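Local coordinates for SSO1986 (Sulfolobus solfataricus, PDB 2X5Q), which is a Cmr7 subunit of the CMR ribonucleoprotein complex, which carries CRISPR RNA in antiviral defence, and possibly forms a homodimer, at residues Y38-D49 with K161-L170; R148-L159 with K177-I185. All blocks are in the same frame, centred on the assembly; numbering follows the deposited sequence.

Interaction 1 of 2, residues Y38-D49 with K161-L170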
# COMPACT_ATOMS: atom_id res chain seq x y z
N TYR A 38 6.64 -5.36 -23.82
CA TYR A 38 5.21 -5.26 -24.09
C TYR A 38 4.87 -6.03 -25.36
O TYR A 38 5.72 -6.26 -26.24
CB TYR A 38 4.76 -3.80 -24.18
CG TYR A 38 5.39 -3.09 -25.33
CD1 TYR A 38 4.81 -3.13 -26.58
CD2 TYR A 38 6.60 -2.40 -25.18
CE1 TYR A 38 5.39 -2.51 -27.65
CE2 TYR A 38 7.20 -1.77 -26.26
CZ TYR A 38 6.58 -1.84 -27.49
OH TYR A 38 7.13 -1.24 -28.58
N ASN A 39 3.62 -6.46 -25.42
CA ASN A 39 3.16 -7.23 -26.56
C ASN A 39 2.62 -6.22 -27.57
O ASN A 39 1.65 -5.52 -27.30
CB ASN A 39 2.10 -8.23 -26.10
CG ASN A 39 2.65 -9.23 -25.06
OD1 ASN A 39 3.70 -9.84 -25.26
ND2 ASN A 39 1.92 -9.41 -23.95
N GLN A 40 3.29 -6.13 -28.72
CA GLN A 40 2.93 -5.14 -29.74
C GLN A 40 1.48 -5.30 -30.21
O GLN A 40 0.82 -4.33 -30.53
CB GLN A 40 3.89 -5.20 -30.95
CG GLN A 40 3.81 -4.00 -31.89
CD GLN A 40 4.13 -2.68 -31.20
OE1 GLN A 40 5.27 -2.43 -30.80
NE2 GLN A 40 3.12 -1.80 -31.08
N ASN A 41 0.99 -6.54 -30.24
CA ASN A 41 -0.40 -6.79 -30.60
C ASN A 41 -1.25 -7.23 -29.42
O ASN A 41 -2.30 -7.83 -29.61
CB ASN A 41 -0.46 -7.85 -31.71
CG ASN A 41 0.34 -7.44 -32.93
OD1 ASN A 41 1.22 -8.17 -33.38
ND2 ASN A 41 0.04 -6.27 -33.47
N GLY A 42 -0.82 -6.91 -28.19
CA GLY A 42 -1.60 -7.25 -27.01
C GLY A 42 -2.68 -6.21 -26.75
O GLY A 42 -2.64 -5.12 -27.32
N GLN A 43 -3.65 -6.56 -25.90
CA GLN A 43 -4.73 -5.65 -25.53
C GLN A 43 -4.32 -4.95 -24.24
O GLN A 43 -4.15 -5.58 -23.21
CB GLN A 43 -6.10 -6.36 -25.39
CG GLN A 43 -6.26 -7.41 -24.25
CD GLN A 43 -7.54 -8.26 -24.37
OE1 GLN A 43 -7.48 -9.48 -24.63
NE2 GLN A 43 -8.69 -7.63 -24.20
N HIS A 44 -4.13 -3.63 -24.33
CA HIS A 44 -3.64 -2.83 -23.21
C HIS A 44 -4.81 -2.18 -22.48
O HIS A 44 -5.73 -1.67 -23.12
CB HIS A 44 -2.70 -1.74 -23.73
CG HIS A 44 -1.66 -2.25 -24.69
ND1 HIS A 44 -0.80 -3.28 -24.38
CD2 HIS A 44 -1.32 -1.84 -25.94
CE1 HIS A 44 0.01 -3.50 -25.40
NE2 HIS A 44 -0.28 -2.63 -26.36
N VAL A 45 -4.75 -2.18 -21.15
CA VAL A 45 -5.76 -1.52 -20.33
C VAL A 45 -5.70 -0.01 -20.52
O VAL A 45 -6.73 0.63 -20.77
CB VAL A 45 -5.59 -1.90 -18.85
CG1 VAL A 45 -6.28 -0.89 -17.93
CG2 VAL A 45 -6.09 -3.35 -18.61
N SER A 46 -4.49 0.56 -20.40
CA SER A 46 -4.28 1.96 -20.74
C SER A 46 -4.38 2.15 -22.24
O SER A 46 -3.87 1.33 -23.02
CB SER A 46 -2.93 2.45 -20.22
OG SER A 46 -2.84 2.32 -18.82
N GLN A 47 -5.04 3.23 -22.65
CA GLN A 47 -5.42 3.43 -24.04
C GLN A 47 -5.18 4.87 -24.49
O GLN A 47 -5.31 5.79 -23.69
CB GLN A 47 -6.91 3.08 -24.23
CG GLN A 47 -7.22 1.56 -24.11
CD GLN A 47 -8.67 1.26 -23.74
OE1 GLN A 47 -9.61 1.81 -24.34
NE2 GLN A 47 -8.87 0.37 -22.75
N ILE A 48 -4.80 5.05 -25.74
CA ILE A 48 -4.81 6.37 -26.35
C ILE A 48 -5.83 6.42 -27.48
O ILE A 48 -6.12 5.40 -28.13
CB ILE A 48 -3.39 6.87 -26.82
CG1 ILE A 48 -2.92 6.19 -28.09
CG2 ILE A 48 -2.35 6.66 -25.72
CD1 ILE A 48 -1.86 7.00 -28.81
N ASP A 49 -6.42 7.59 -27.70
CA ASP A 49 -7.36 7.80 -28.79
C ASP A 49 -7.36 9.27 -29.14
O ASP A 49 -6.47 9.99 -28.67
CB ASP A 49 -8.76 7.27 -28.41
CG ASP A 49 -9.37 7.99 -27.22
OD1 ASP A 49 -8.97 9.12 -26.87
OD2 ASP A 49 -10.29 7.40 -26.62
N LYS A 161 5.71 4.06 -29.66
CA LYS A 161 6.13 2.71 -29.99
C LYS A 161 5.09 1.68 -29.55
O LYS A 161 4.70 0.81 -30.35
CB LYS A 161 7.52 2.40 -29.42
CG LYS A 161 8.66 3.13 -30.12
CD LYS A 161 8.34 3.54 -31.59
CE LYS A 161 9.40 4.44 -32.22
NZ LYS A 161 9.57 5.76 -31.50
N ILE A 162 4.63 1.80 -28.31
CA ILE A 162 3.62 0.90 -27.76
C ILE A 162 2.33 1.04 -28.56
O ILE A 162 1.76 0.04 -28.97
CB ILE A 162 3.32 1.18 -26.25
CG1 ILE A 162 4.57 1.07 -25.38
CG2 ILE A 162 2.29 0.19 -25.71
CD1 ILE A 162 4.39 1.63 -23.94
N TYR A 163 1.90 2.27 -28.78
CA TYR A 163 0.66 2.56 -29.49
C TYR A 163 0.97 3.15 -30.87
O TYR A 163 0.40 4.16 -31.25
CB TYR A 163 -0.20 3.54 -28.70
CG TYR A 163 -0.48 3.11 -27.28
CD1 TYR A 163 -1.59 2.33 -26.99
CD2 TYR A 163 0.34 3.49 -26.24
CE1 TYR A 163 -1.87 1.93 -25.69
CE2 TYR A 163 0.07 3.09 -24.94
CZ TYR A 163 -1.03 2.32 -24.67
OH TYR A 163 -1.30 1.91 -23.38
N ALA A 164 1.88 2.51 -31.60
CA ALA A 164 2.33 2.96 -32.92
C ALA A 164 1.20 3.23 -33.93
O ALA A 164 1.14 4.29 -34.53
CB ALA A 164 3.33 1.95 -33.51
N LYS A 165 0.29 2.27 -34.09
CA LYS A 165 -0.78 2.43 -35.07
C LYS A 165 -1.75 3.56 -34.74
O LYS A 165 -2.02 4.44 -35.57
CB LYS A 165 -1.51 1.10 -35.29
CG LYS A 165 -0.70 0.17 -36.19
CD LYS A 165 -1.31 -1.21 -36.31
CE LYS A 165 -0.56 -2.04 -37.34
NZ LYS A 165 -1.02 -1.82 -38.74
N ILE A 166 -2.23 3.58 -33.51
CA ILE A 166 -3.12 4.65 -33.07
C ILE A 166 -2.43 6.00 -33.20
O ILE A 166 -2.99 6.93 -33.78
CB ILE A 166 -3.62 4.44 -31.63
CG1 ILE A 166 -4.42 3.14 -31.53
CG2 ILE A 166 -4.49 5.64 -31.21
CD1 ILE A 166 -4.92 2.82 -30.10
N TYR A 167 -1.19 6.08 -32.71
CA TYR A 167 -0.44 7.34 -32.68
C TYR A 167 -0.21 7.93 -34.06
O TYR A 167 -0.36 9.14 -34.25
CB TYR A 167 0.91 7.13 -32.00
CG TYR A 167 1.72 8.39 -31.86
CD1 TYR A 167 1.42 9.32 -30.86
CD2 TYR A 167 2.80 8.65 -32.70
CE1 TYR A 167 2.17 10.47 -30.71
CE2 TYR A 167 3.56 9.81 -32.55
CZ TYR A 167 3.23 10.71 -31.55
OH TYR A 167 3.96 11.86 -31.39
N ASN A 168 0.19 7.07 -35.00
CA ASN A 168 0.43 7.47 -36.39
C ASN A 168 -0.84 7.93 -37.08
O ASN A 168 -0.76 8.66 -38.08
CB ASN A 168 1.06 6.31 -37.20
CG ASN A 168 2.49 5.98 -36.77
OD1 ASN A 168 3.19 6.81 -36.20
ND2 ASN A 168 2.92 4.75 -37.05
N SER A 169 -2.00 7.51 -36.58
CA SER A 169 -3.29 7.94 -37.12
C SER A 169 -3.70 9.34 -36.62
O SER A 169 -4.53 10.00 -37.23
CB SER A 169 -4.40 6.91 -36.83
OG SER A 169 -4.97 7.03 -35.53
N LEU A 170 -3.09 9.80 -35.53
CA LEU A 170 -3.45 11.10 -34.94
C LEU A 170 -2.91 12.28 -35.75
O LEU A 170 -1.81 12.24 -36.28
CB LEU A 170 -2.93 11.21 -33.50
CG LEU A 170 -3.41 10.14 -32.51
CD1 LEU A 170 -2.91 10.48 -31.12
CD2 LEU A 170 -4.94 9.99 -32.52
O HOH W 1 0.73 -2.30 -28.93

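Interaction 2 of 2, residues R148-L159 with K177-I185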
# COMPACT_ATOMS: atom_id res chain seq x y z
N ARG A 148 9.72 18.81 -19.28
CA ARG A 148 8.89 18.94 -20.48
C ARG A 148 9.56 18.42 -21.75
O ARG A 148 8.86 17.95 -22.65
CB ARG A 148 8.42 20.39 -20.67
CG ARG A 148 7.27 20.72 -19.75
CD ARG A 148 6.83 22.18 -19.82
NE ARG A 148 5.98 22.48 -18.67
CZ ARG A 148 5.20 23.55 -18.54
NH1 ARG A 148 5.12 24.47 -19.51
NH2 ARG A 148 4.48 23.70 -17.42
N ASP A 149 10.89 18.49 -21.82
CA ASP A 149 11.63 17.84 -22.89
C ASP A 149 11.50 16.32 -22.75
O ASP A 149 11.20 15.64 -23.73
CB ASP A 149 13.12 18.21 -22.89
CG ASP A 149 13.36 19.69 -23.15
OD1 ASP A 149 12.80 20.23 -24.13
OD2 ASP A 149 14.14 20.28 -22.38
N VAL A 150 11.72 15.78 -21.55
CA VAL A 150 11.58 14.33 -21.34
C VAL A 150 10.16 13.83 -21.63
O VAL A 150 9.99 12.73 -22.16
CB VAL A 150 11.99 13.87 -19.92
CG1 VAL A 150 10.94 14.26 -18.91
CG2 VAL A 150 12.17 12.36 -19.88
N ALA A 151 9.14 14.61 -21.30
CA ALA A 151 7.76 14.22 -21.63
C ALA A 151 7.56 14.03 -23.14
O ALA A 151 6.82 13.13 -23.58
CB ALA A 151 6.78 15.23 -21.08
N LYS A 152 8.21 14.88 -23.93
CA LYS A 152 8.17 14.76 -25.39
C LYS A 152 8.83 13.46 -25.85
O LYS A 152 8.30 12.77 -26.71
CB LYS A 152 8.85 15.97 -26.06
CG LYS A 152 8.64 16.04 -27.57
CD LYS A 152 9.52 17.09 -28.24
CE LYS A 152 8.89 18.51 -28.17
NZ LYS A 152 9.75 19.64 -28.73
N THR A 153 9.99 13.13 -25.27
CA THR A 153 10.66 11.86 -25.58
C THR A 153 9.83 10.66 -25.13
O THR A 153 9.77 9.63 -25.81
CB THR A 153 12.08 11.77 -24.96
OG1 THR A 153 11.98 11.70 -23.54
CG2 THR A 153 12.93 12.96 -25.36
N ILE A 154 9.11 10.81 -24.01
CA ILE A 154 8.21 9.74 -23.57
C ILE A 154 7.08 9.51 -24.59
O ILE A 154 6.75 8.38 -24.91
CB ILE A 154 7.66 10.00 -22.16
CG1 ILE A 154 8.78 9.76 -21.15
CG2 ILE A 154 6.47 9.10 -21.83
CD1 ILE A 154 8.41 10.11 -19.76
N VAL A 155 6.53 10.59 -25.12
CA VAL A 155 5.50 10.47 -26.15
C VAL A 155 6.08 9.93 -27.47
O VAL A 155 5.49 9.04 -28.08
CB VAL A 155 4.78 11.80 -26.38
CG1 VAL A 155 3.86 11.71 -27.58
CG2 VAL A 155 4.00 12.21 -25.12
N ASP A 156 7.23 10.44 -27.89
CA ASP A 156 7.81 10.11 -29.21
C ASP A 156 8.53 8.76 -29.25
O ASP A 156 8.56 8.09 -30.29
CB ASP A 156 8.79 11.19 -29.66
CG ASP A 156 8.12 12.54 -29.88
OD1 ASP A 156 6.89 12.59 -30.12
OD2 ASP A 156 8.83 13.54 -29.80
N ASN A 157 9.13 8.37 -28.14
CA ASN A 157 9.94 7.16 -28.07
C ASN A 157 9.26 6.03 -27.32
O ASN A 157 9.66 4.89 -27.50
CB ASN A 157 11.28 7.43 -27.39
CG ASN A 157 12.21 8.30 -28.21
OD1 ASN A 157 11.93 8.62 -29.37
ND2 ASN A 157 13.34 8.67 -27.62
N VAL A 158 8.29 6.33 -26.47
CA VAL A 158 7.65 5.27 -25.67
C VAL A 158 6.21 5.04 -26.12
O VAL A 158 5.91 3.98 -26.68
CB VAL A 158 7.76 5.55 -24.16
CG1 VAL A 158 7.00 4.51 -23.34
CG2 VAL A 158 9.22 5.56 -23.76
N LEU A 159 5.32 6.00 -25.89
CA LEU A 159 3.90 5.82 -26.25
C LEU A 159 3.70 5.60 -27.76
O LEU A 159 2.83 4.81 -28.18
CB LEU A 159 3.05 7.00 -25.76
CG LEU A 159 2.94 7.24 -24.25
CD1 LEU A 159 1.88 8.30 -23.94
CD2 LEU A 159 2.66 5.95 -23.49
N LYS A 177 -2.26 16.96 -27.75
CA LYS A 177 -3.11 16.63 -26.60
C LYS A 177 -2.48 15.54 -25.75
O LYS A 177 -2.45 15.66 -24.52
CB LYS A 177 -4.52 16.21 -27.05
CG LYS A 177 -5.46 15.77 -25.93
CD LYS A 177 -5.56 16.79 -24.80
CE LYS A 177 -6.68 16.48 -23.82
NZ LYS A 177 -6.63 15.08 -23.31
N LEU A 178 -1.99 14.48 -26.40
CA LEU A 178 -1.29 13.38 -25.74
C LEU A 178 -0.05 13.88 -24.99
O LEU A 178 0.18 13.48 -23.84
CB LEU A 178 -0.90 12.28 -26.75
CG LEU A 178 -0.25 11.00 -26.20
CD1 LEU A 178 -1.19 10.24 -25.22
CD2 LEU A 178 0.20 10.06 -27.31
N TYR A 179 0.73 14.76 -25.60
CA TYR A 179 1.84 15.39 -24.90
C TYR A 179 1.37 16.18 -23.67
O TYR A 179 1.95 16.06 -22.59
CB TYR A 179 2.66 16.33 -25.79
CG TYR A 179 3.58 17.16 -24.93
CD1 TYR A 179 4.71 16.59 -24.36
CD2 TYR A 179 3.27 18.48 -24.59
CE1 TYR A 179 5.55 17.31 -23.54
CE2 TYR A 179 4.11 19.23 -23.74
CZ TYR A 179 5.25 18.62 -23.22
OH TYR A 179 6.11 19.30 -22.38
N ARG A 180 0.36 17.02 -23.85
CA ARG A 180 -0.17 17.77 -22.71
C ARG A 180 -0.61 16.82 -21.60
O ARG A 180 -0.24 17.01 -20.44
CB ARG A 180 -1.30 18.70 -23.12
CG ARG A 180 -0.82 19.90 -23.94
CD ARG A 180 -1.84 21.01 -23.93
NE ARG A 180 -3.13 20.61 -24.50
CZ ARG A 180 -3.40 20.53 -25.80
NH1 ARG A 180 -2.47 20.80 -26.72
NH2 ARG A 180 -4.62 20.19 -26.20
N ASP A 181 -1.39 15.79 -21.95
CA ASP A 181 -1.81 14.75 -21.00
C ASP A 181 -0.62 14.20 -20.20
O ASP A 181 -0.64 14.16 -18.96
CB ASP A 181 -2.48 13.58 -21.74
CG ASP A 181 -3.93 13.85 -22.09
OD1 ASP A 181 -4.41 14.98 -21.87
OD2 ASP A 181 -4.59 12.92 -22.60
N VAL A 182 0.42 13.78 -20.92
CA VAL A 182 1.60 13.20 -20.28
C VAL A 182 2.25 14.17 -19.30
O VAL A 182 2.57 13.80 -18.17
CB VAL A 182 2.62 12.68 -21.32
CG1 VAL A 182 3.95 12.33 -20.68
CG2 VAL A 182 2.05 11.44 -22.03
N GLU A 183 2.38 15.43 -19.71
CA GLU A 183 2.99 16.43 -18.84
C GLU A 183 2.11 16.76 -17.63
O GLU A 183 2.63 16.93 -16.53
CB GLU A 183 3.33 17.70 -19.65
CG GLU A 183 4.08 18.76 -18.85
CD GLU A 183 5.27 18.23 -18.06
OE1 GLU A 183 5.86 17.18 -18.43
OE2 GLU A 183 5.61 18.86 -17.04
N GLU A 184 0.79 16.81 -17.82
CA GLU A 184 -0.18 17.06 -16.74
C GLU A 184 -0.21 15.96 -15.70
O GLU A 184 -0.21 16.22 -14.50
CB GLU A 184 -1.61 17.18 -17.29
CG GLU A 184 -1.96 18.50 -17.92
CD GLU A 184 -3.25 18.46 -18.76
OE1 GLU A 184 -3.89 17.38 -18.91
OE2 GLU A 184 -3.61 19.52 -19.31
N ILE A 185 -0.29 14.73 -16.18
CA ILE A 185 -0.63 13.60 -15.32
C ILE A 185 0.52 13.03 -14.50
O ILE A 185 0.35 12.76 -13.33
CB ILE A 185 -1.23 12.43 -16.16
CG1 ILE A 185 -2.56 12.85 -16.78
CG2 ILE A 185 -1.42 11.17 -15.32
CD1 ILE A 185 -2.92 11.98 -17.96

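Interaction 1 of 2, residues Y38-D49 with K161-L170
Tyr163 OH donates a hydrogen bond to the backbone oxygen Ser46 O at 2.7 Å. The hydroxyl sits well above the carbonyl plane, so the bond does not use a lone pair. Gln40 makes the other direct polar link. Its chain bends at chi2 (59°) and turns the amide back to the helix end, where NE2 donates to Lys161 O at 3.1 Å. That acceptor lies close to the amide plane. A second bond, from Gln40 NE2 to Ile162 O, is weak. Gln40 OE1 accepts from Tyr38 OH, which helps to fix the rotation of the amide. One water donates to both Gln40 O and Ile162 O, each at 2.6 Å. It also bonds to His44 NE2 at the imidazole edge, while His44 ND1 is engaged by Ser87.

These groups gather at the break between helices 148-162 and 164-169. Tyr163 leaves helical geometry after the first helix and is the N-cap residue of the second. The type I turn from Asn39 to Gly42 and the following loop wrap round this break and lead into strand 47-49, an element of the mixed sheet.

Ring contacts fill the middle. Ile162 CG1 stands over the face of Tyr38, 3.9 Å from the ring centroid, a CH-pi contact. The other branch, CG2, lies over a face of His44. The edge of His44 points toward the face of Tyr163 in an offset edge-to-face pair, with planes at 77°. Ile48 CG2 and Ile162 CG2 lie over opposite faces of Tyr163, both set toward the rim.

The apolar contacts centre on Ile48. Its CG1 meets Ile166 CG2 at 3.5 Å, and its CD1 rests 3.8 Å from Tyr163 CB. Tyr167 and Leu170 make longer contacts with the same CD1.

Interaction 2 of 2, residues R148-L159 with K177-I185
With CG trans to the backbone N (chi1 168°), Tyr179 reaches across to helix 148-159, and its OH donates to Arg148 O at 3.1 Å. Glu183 also has CG opposite its backbone N but bends at chi2 (48°), which lays its carboxylate beside Arg148 CG and Ala151 CB. The Tyr179 ring is a knob among Arg148, Ala151, Lys152 and Val155. Its edge faces the backbone of the other helix, and CE1 is 3.4 Å from Ala151 CB. The extended Arg148 side chain crosses Glu183 at about a right angle. The salt bridge here is long, with Arg148 NE 4.0 Å from Glu183 OE2.

The buried end is apolar. Val182 is a second knob, set among Ala151, Ile154, Val155 and Leu159. Its CG2 touches both Val155 CG2 and Leu159 CD1 at 3.7 Å. Leu178 extends this layer, with CD2 4.0 Å from Val155 CG1. Leu178 also packs on Leu53 of strand 52-60, which ties the layer to the mixed sheet.

The axes approach to 9.3 Å, and the chain directions differ by 126°. Together these features are those of a steeply crossed helix pair with local knobs-into-holes packing.

Interactions 1 and 2 lie side by side, with centres about 15 Å apart, and both use helix 148-162. Helix 164-169 contributes to interaction 1, and the next helix, 172-185, supplies the second half of interaction 2. Tyr167 joins the two: its CE1 packs 3.8 Å from Val155 CG1, and its OH is 3.3 Å from Asp156 OD1, a probable hydrogen bond. Ile48 CG2 lies 3.8 Å from Leu178 CD1, which brings apolar side chains of strand 47-49 and helix 172-185 into contact. The other chain of the assembly touches none of the four segments. Interaction 1 sets residues 38-49 against the break between two helices, and interaction 2 pairs helix 148-162 with helix 172-185.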